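Local coordinates for STM4351 (Salmonella enterica, PDB 2Y7I), which binds arginine with high specificity as a periplasmic solute-binding protein of family 3, at residues A[3-15]-A[40-54]. Numbering follows the deposited sequence.
Sequences VSARTLHFGTSAT and CKEMQAECSFTNQSF. With ZN (zinc ion), chain E; ARG (arginine), chain C.
Phe10 and Phe49 both send their rings off with CG anti to the carbonyl carbon, chi1 -80° and -66°, and the two side chains run side by side, CB of Phe10 3.5 Å from CD1 of Phe49. Their planes are inclined by 32°, an oblique pairing. Cys47 SG instead stands anti to its backbone N, beside the carbonyl carbon, which brings it obliquely to within 3.5 Å of Phe10 CD1. A second sulfur, Cys40 SG at the end of helix 31-42, comes in at the ring edge, 3.7 Å from Phe10 CE1. Further along, Leu8 CD2 touches that same sulfur and the methyl CE of Met43, whose chain bends at chi3. CE also lies against the guanidinium of Arg6, which reaches on to a salt bridge with Glu205.

Beneath these side chains strands 7-12 and 46-51 run parallel, joined through helix 31-42 in a beta-alpha-beta crossover, with strand 68-69 on the other side of 7-12. The helix lies over the Leu8, Phe10, Cys47 and Phe49 face, and a Schellman motif at Gln44 turns the chain from helix to strand. Seven backbone hydrogen bonds alternate from Glu46 N to Arg6 O through to Gln52 N to Thr12 O; Phe10 N to Ser48 O measures 2.6 Å. On the other face, Ser48 CB meets His9 CD2, while His9 ND1 binds zinc at 2.1 Å together with Asp67 and a water. Past the strand ends lies the arginine pocket: Ser13 O takes a 2.9 Å hydrogen bond from NH2 of the bound arginine, Phe54 lays one ring face against the ligand's CD, and a single water links Ser13 OG to Phe54 N.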
loop_
_atom_site.group_PDB
_atom_site.type_symbol
_atom_site.label_atom_id
_atom_site.label_comp_id
_atom_site.label_asym_id
_atom_site.label_seq_id
_atom_site.Cartn_x
_atom_site.Cartn_y
_atom_site.Cartn_z
ATOM N N VAL A 3 -21.813 -11.164 22.719
ATOM C CA VAL A 3 -20.994 -11.868 23.699
ATOM C C VAL A 3 -19.631 -12.248 23.093
ATOM O O VAL A 3 -18.922 -13.142 23.583
ATOM C CB VAL A 3 -21.787 -13.075 24.280
ATOM C CG1 VAL A 3 -21.653 -14.322 23.406
ATOM C CG2 VAL A 3 -21.394 -13.337 25.708
ATOM N N SER A 4 -19.284 -11.537 22.023
ATOM C CA SER A 4 -18.028 -11.707 21.300
ATOM C C SER A 4 -17.891 -10.565 20.300
ATOM O O SER A 4 -18.885 -9.916 19.954
ATOM C CB SER A 4 -18.002 -13.048 20.558
ATOM O OG SER A 4 -18.923 -13.058 19.478
ATOM N N ALA A 5 -16.669 -10.315 19.838
ATOM C CA ALA A 5 -16.457 -9.357 18.757
ATOM C C ALA A 5 -17.092 -9.935 17.497
ATOM O O ALA A 5 -17.175 -11.160 17.352
ATOM C CB ALA A 5 -14.970 -9.113 18.538
ATOM N N ARG A 6 -17.559 -9.065 16.603
ATOM C CA ARG A 6 -18.035 -9.510 15.298
ATOM C C ARG A 6 -16.929 -10.321 14.621
ATOM O O ARG A 6 -15.742 -10.010 14.768
ATOM C CB ARG A 6 -18.481 -8.325 14.427
ATOM C CG ARG A 6 -17.368 -7.378 14.003
ATOM C CD ARG A 6 -17.890 -6.118 13.294
ATOM N NE ARG A 6 -18.389 -6.380 11.943
ATOM C CZ ARG A 6 -18.357 -5.492 10.951
ATOM N NH1 ARG A 6 -17.837 -4.286 11.150
ATOM N NH2 ARG A 6 -18.837 -5.808 9.757
ATOM N N THR A 7 -17.322 -11.378 13.914
ATOM C CA THR A 7 -16.370 -12.272 13.279
ATOM C C THR A 7 -16.664 -12.364 11.789
ATOM O O THR A 7 -17.753 -12.775 11.382
ATOM C CB THR A 7 -16.365 -13.682 13.939
ATOM O OG1 THR A 7 -16.012 -13.555 15.319
ATOM C CG2 THR A 7 -15.351 -14.603 13.261
ATOM N N LEU A 8 -15.677 -11.963 10.993
ATOM C CA LEU A 8 -15.767 -11.992 9.550
ATOM C C LEU A 8 -15.238 -13.337 9.047
ATOM O O LEU A 8 -14.078 -13.700 9.300
ATOM C CB LEU A 8 -14.959 -10.826 8.976
ATOM C CG LEU A 8 -15.184 -10.330 7.550
ATOM C CD1 LEU A 8 -16.657 -9.999 7.306
ATOM C CD2 LEU A 8 -14.316 -9.091 7.308
ATOM N N HIS A 9 -16.103 -14.081 8.359
ATOM C CA HIS A 9 -15.778 -15.432 7.897
ATOM C C HIS A 9 -15.264 -15.376 6.458
ATOM O O HIS A 9 -16.005 -15.000 5.553
ATOM C CB HIS A 9 -17.004 -16.353 8.015
ATOM C CG HIS A 9 -17.577 -16.428 9.400
ATOM N ND1 HIS A 9 -18.608 -15.619 9.829
ATOM C CD2 HIS A 9 -17.257 -17.216 10.455
ATOM C CE1 HIS A 9 -18.900 -15.907 11.087
ATOM N NE2 HIS A 9 -18.094 -16.870 11.491
ATOM N N PHE A 10 -13.993 -15.726 6.271
ATOM C CA PHE A 10 -13.353 -15.749 4.960
ATOM C C PHE A 10 -13.252 -17.171 4.455
ATOM O O PHE A 10 -12.959 -18.086 5.221
ATOM C CB PHE A 10 -11.929 -15.208 5.040
ATOM C CG PHE A 10 -11.835 -13.713 5.067
ATOM C CD1 PHE A 10 -11.924 -13.023 6.275
ATOM C CD2 PHE A 10 -11.618 -12.992 3.891
ATOM C CE1 PHE A 10 -11.811 -11.618 6.305
ATOM C CE2 PHE A 10 -11.510 -11.585 3.911
ATOM C CZ PHE A 10 -11.609 -10.905 5.119
ATOM N N GLY A 11 -13.492 -17.346 3.160
ATOM C CA GLY A 11 -13.202 -18.599 2.479
ATOM C C GLY A 11 -11.920 -18.404 1.698
ATOM O O GLY A 11 -11.687 -17.326 1.139
ATOM N N THR A 12 -11.087 -19.440 1.673
ATOM C CA THR A 12 -9.846 -19.442 0.905
ATOM C C THR A 12 -9.483 -20.873 0.479
ATOM O O THR A 12 -10.121 -21.850 0.898
ATOM C CB THR A 12 -8.659 -18.801 1.691
ATOM O OG1 THR A 12 -7.608 -18.468 0.777
ATOM C CG2 THR A 12 -8.117 -19.745 2.755
ATOM N N SER A 13 -8.460 -20.981 -0.362
ATOM C CA SER A 13 -7.902 -22.265 -0.762
ATOM C C SER A 13 -6.415 -22.245 -0.467
ATOM O O SER A 13 -5.629 -21.670 -1.231
ATOM C CB SER A 13 -8.119 -22.520 -2.250
ATOM O OG SER A 13 -7.681 -23.827 -2.575
ATOM N N ALA A 14 -6.047 -22.868 0.650
ATOM C CA ALA A 14 -4.691 -22.803 1.195
ATOM C C ALA A 14 -3.731 -23.803 0.542
ATOM O O ALA A 14 -3.067 -24.579 1.227
ATOM C CB ALA A 14 -4.737 -23.000 2.708
ATOM N N THR A 15 -3.651 -23.729 -0.785
ATOM C CA THR A 15 -2.872 -24.627 -1.637
ATOM C C THR A 15 -1.779 -23.850 -2.371
ATOM O O THR A 15 -1.114 -24.384 -3.275
ATOM C CB THR A 15 -3.805 -25.231 -2.732
ATOM O OG1 THR A 15 -4.497 -24.164 -3.417
ATOM C CG2 THR A 15 -4.833 -26.151 -2.108
ATOM N N CYS A 40 -9.493 -7.030 9.120
ATOM C CA CYS A 40 -10.328 -7.322 10.298
ATOM C C CYS A 40 -10.004 -6.445 11.516
ATOM O O CYS A 40 -10.926 -5.955 12.197
ATOM C CB CYS A 40 -10.257 -8.804 10.664
ATOM S SG CYS A 40 -11.149 -9.795 9.472
ATOM N N LYS A 41 -8.714 -6.238 11.784
ATOM C CA LYS A 41 -8.312 -5.367 12.892
ATOM C C LYS A 41 -8.849 -3.941 12.709
ATOM O O LYS A 41 -9.394 -3.361 13.647
ATOM C CB LYS A 41 -6.793 -5.371 13.102
ATOM C CG LYS A 41 -6.363 -4.628 14.369
ATOM C CD LYS A 41 -4.906 -4.889 14.713
ATOM C CE LYS A 41 -4.558 -4.267 16.064
ATOM N NZ LYS A 41 -3.139 -4.506 16.446
ATOM N N GLU A 42 -8.723 -3.395 11.498
ATOM C CA GLU A 42 -9.266 -2.057 11.192
ATOM C C GLU A 42 -10.784 -2.007 11.316
ATOM O O GLU A 42 -11.356 -0.958 11.605
ATOM C CB GLU A 42 -8.853 -1.583 9.792
ATOM C CG GLU A 42 -7.392 -1.183 9.641
ATOM C CD GLU A 42 -6.991 0.036 10.477
ATOM O OE1 GLU A 42 -7.874 0.771 10.968
ATOM O OE2 GLU A 42 -5.771 0.245 10.642
ATOM N N MET A 43 -11.430 -3.152 11.113
ATOM C CA MET A 43 -12.886 -3.248 11.209
ATOM C C MET A 43 -13.356 -3.613 12.622
ATOM O O MET A 43 -14.558 -3.785 12.853
ATOM C CB MET A 43 -13.410 -4.267 10.200
ATOM C CG MET A 43 -13.253 -3.826 8.736
ATOM S SD MET A 43 -13.814 -5.060 7.554
ATOM C CE MET A 43 -15.512 -5.314 8.060
ATOM N N GLN A 44 -12.398 -3.724 13.545
ATOM C CA GLN A 44 -12.642 -4.163 14.928
ATOM C C GLN A 44 -13.394 -5.495 14.968
ATOM O O GLN A 44 -14.329 -5.685 15.753
ATOM C CB GLN A 44 -13.337 -3.066 15.746
ATOM C CG GLN A 44 -12.424 -1.883 16.008
ATOM C CD GLN A 44 -13.143 -0.702 16.634
ATOM O OE1 GLN A 44 -14.102 -0.165 16.071
ATOM N NE2 GLN A 44 -12.671 -0.285 17.805
ATOM N N ALA A 45 -12.958 -6.403 14.095
ATOM C CA ALA A 45 -13.544 -7.724 13.928
ATOM C C ALA A 45 -12.499 -8.808 14.110
ATOM O O ALA A 45 -11.304 -8.582 13.902
ATOM C CB ALA A 45 -14.168 -7.853 12.543
ATOM N N GLU A 46 -12.969 -9.988 14.509
ATOM C CA GLU A 46 -12.156 -11.187 14.508
ATOM C C GLU A 46 -12.251 -11.813 13.120
ATOM O O GLU A 46 -13.191 -11.531 12.367
ATOM C CB GLU A 46 -12.650 -12.170 15.572
ATOM C CG GLU A 46 -12.447 -11.709 17.025
ATOM C CD GLU A 46 -11.061 -12.045 17.566
ATOM O OE1 GLU A 46 -10.654 -13.228 17.497
ATOM O OE2 GLU A 46 -10.372 -11.124 18.059
ATOM N N CYS A 47 -11.285 -12.663 12.797
ATOM C CA CYS A 47 -11.202 -13.297 11.484
ATOM C C CYS A 47 -11.340 -14.817 11.597
ATOM O O CYS A 47 -10.754 -15.441 12.481
ATOM C CB CYS A 47 -9.865 -12.955 10.833
ATOM S SG CYS A 47 -9.857 -13.238 9.087
ATOM N N SER A 48 -12.126 -15.405 10.703
ATOM C CA SER A 48 -12.230 -16.853 10.620
ATOM C C SER A 48 -12.021 -17.313 9.179
ATOM O O SER A 48 -12.564 -16.706 8.258
ATOM C CB SER A 48 -13.586 -17.321 11.143
ATOM O OG SER A 48 -13.595 -18.729 11.264
ATOM N N PHE A 49 -11.237 -18.375 8.993
ATOM C CA PHE A 49 -10.965 -18.906 7.650
ATOM C C PHE A 49 -11.508 -20.311 7.437
ATOM O O PHE A 49 -11.417 -21.166 8.322
ATOM C CB PHE A 49 -9.469 -18.909 7.349
ATOM C CG PHE A 49 -8.873 -17.541 7.249
ATOM C CD1 PHE A 49 -8.960 -16.817 6.071
ATOM C CD2 PHE A 49 -8.231 -16.972 8.343
ATOM C CE1 PHE A 49 -8.418 -15.538 5.982
ATOM C CE2 PHE A 49 -7.680 -15.699 8.258
ATOM C CZ PHE A 49 -7.774 -14.985 7.074
ATOM N N THR A 50 -12.074 -20.534 6.253
ATOM C CA THR A 50 -12.487 -21.866 5.817
ATOM C C THR A 50 -11.672 -22.197 4.570
ATOM O O THR A 50 -11.632 -21.401 3.625
ATOM C CB THR A 50 -13.998 -21.917 5.524
ATOM O OG1 THR A 50 -14.710 -21.528 6.700
ATOM C CG2 THR A 50 -14.450 -23.331 5.109
ATOM N N ASN A 51 -11.013 -23.352 4.595
ATOM C CA ASN A 51 -10.138 -23.811 3.526
ATOM C C ASN A 51 -10.842 -24.883 2.682
ATOM O O ASN A 51 -11.216 -25.938 3.190
ATOM C CB ASN A 51 -8.835 -24.344 4.150
ATOM C CG ASN A 51 -7.913 -25.028 3.150
ATOM O OD1 ASN A 51 -7.175 -25.942 3.517
ATOM N ND2 ASN A 51 -7.935 -24.592 1.904
ATOM N N GLN A 52 -11.054 -24.585 1.402
ATOM C CA GLN A 52 -11.747 -25.506 0.479
ATOM C C GLN A 52 -11.223 -25.250 -0.939
ATOM O O GLN A 52 -10.451 -24.309 -1.146
ATOM C CB GLN A 52 -13.270 -25.348 0.572
ATOM C CG GLN A 52 -13.807 -23.971 0.168
ATOM C CD GLN A 52 -15.310 -23.827 0.404
ATOM O OE1 GLN A 52 -15.786 -23.890 1.540
ATOM N NE2 GLN A 52 -16.064 -23.622 -0.675
ATOM N N SER A 53 -11.619 -26.074 -1.904
ATOM C CA SER A 53 -11.063 -25.966 -3.263
ATOM C C SER A 53 -11.315 -24.582 -3.872
ATOM O O SER A 53 -12.369 -23.974 -3.642
ATOM C CB SER A 53 -11.601 -27.087 -4.170
ATOM O OG SER A 53 -13.018 -27.035 -4.303
ATOM N N PHE A 54 -10.350 -24.084 -4.640
ATOM C CA PHE A 54 -10.435 -22.726 -5.209
ATOM C C PHE A 54 -11.695 -22.526 -6.044
ATOM O O PHE A 54 -12.348 -21.477 -5.953
ATOM C CB PHE A 54 -9.203 -22.409 -6.073
ATOM C CG PHE A 54 -9.236 -21.019 -6.689
ATOM C CD1 PHE A 54 -8.822 -19.910 -5.954
ATOM C CD2 PHE A 54 -9.690 -20.826 -8.002
ATOM C CE1 PHE A 54 -8.847 -18.626 -6.518
ATOM C CE2 PHE A 54 -9.716 -19.546 -8.574
ATOM C CZ PHE A 54 -9.309 -18.449 -7.825
HETATM ZN ZN ZN E . -20.002 -14.467 8.817
HETATM N N ARG C . -4.426 -15.931 -9.557
HETATM C CA ARG C . -5.083 -17.111 -10.200
HETATM C C ARG C . -6.563 -16.822 -10.416
HETATM O O ARG C . -7.295 -17.679 -10.906
HETATM C CB ARG C . -4.907 -18.383 -9.343
HETATM C CG ARG C . -5.385 -18.230 -7.888
HETATM C CD ARG C . -5.333 -19.546 -7.113
HETATM N NE ARG C . -5.470 -19.287 -5.677
HETATM C CZ ARG C . -5.494 -20.221 -4.729
HETATM N NH1 ARG C . -5.399 -21.518 -5.031
HETATM N NH2 ARG C . -5.617 -19.855 -3.470
HETATM O OXT ARG C . -7.060 -15.730 -10.079
HETATM O O HOH W 1 -14.655 -18.913 7.529
HETATM O O HOH W 2 -8.004 -25.315 -4.872
HETATM O O HOH W 3 -20.715 -16.066 7.561
#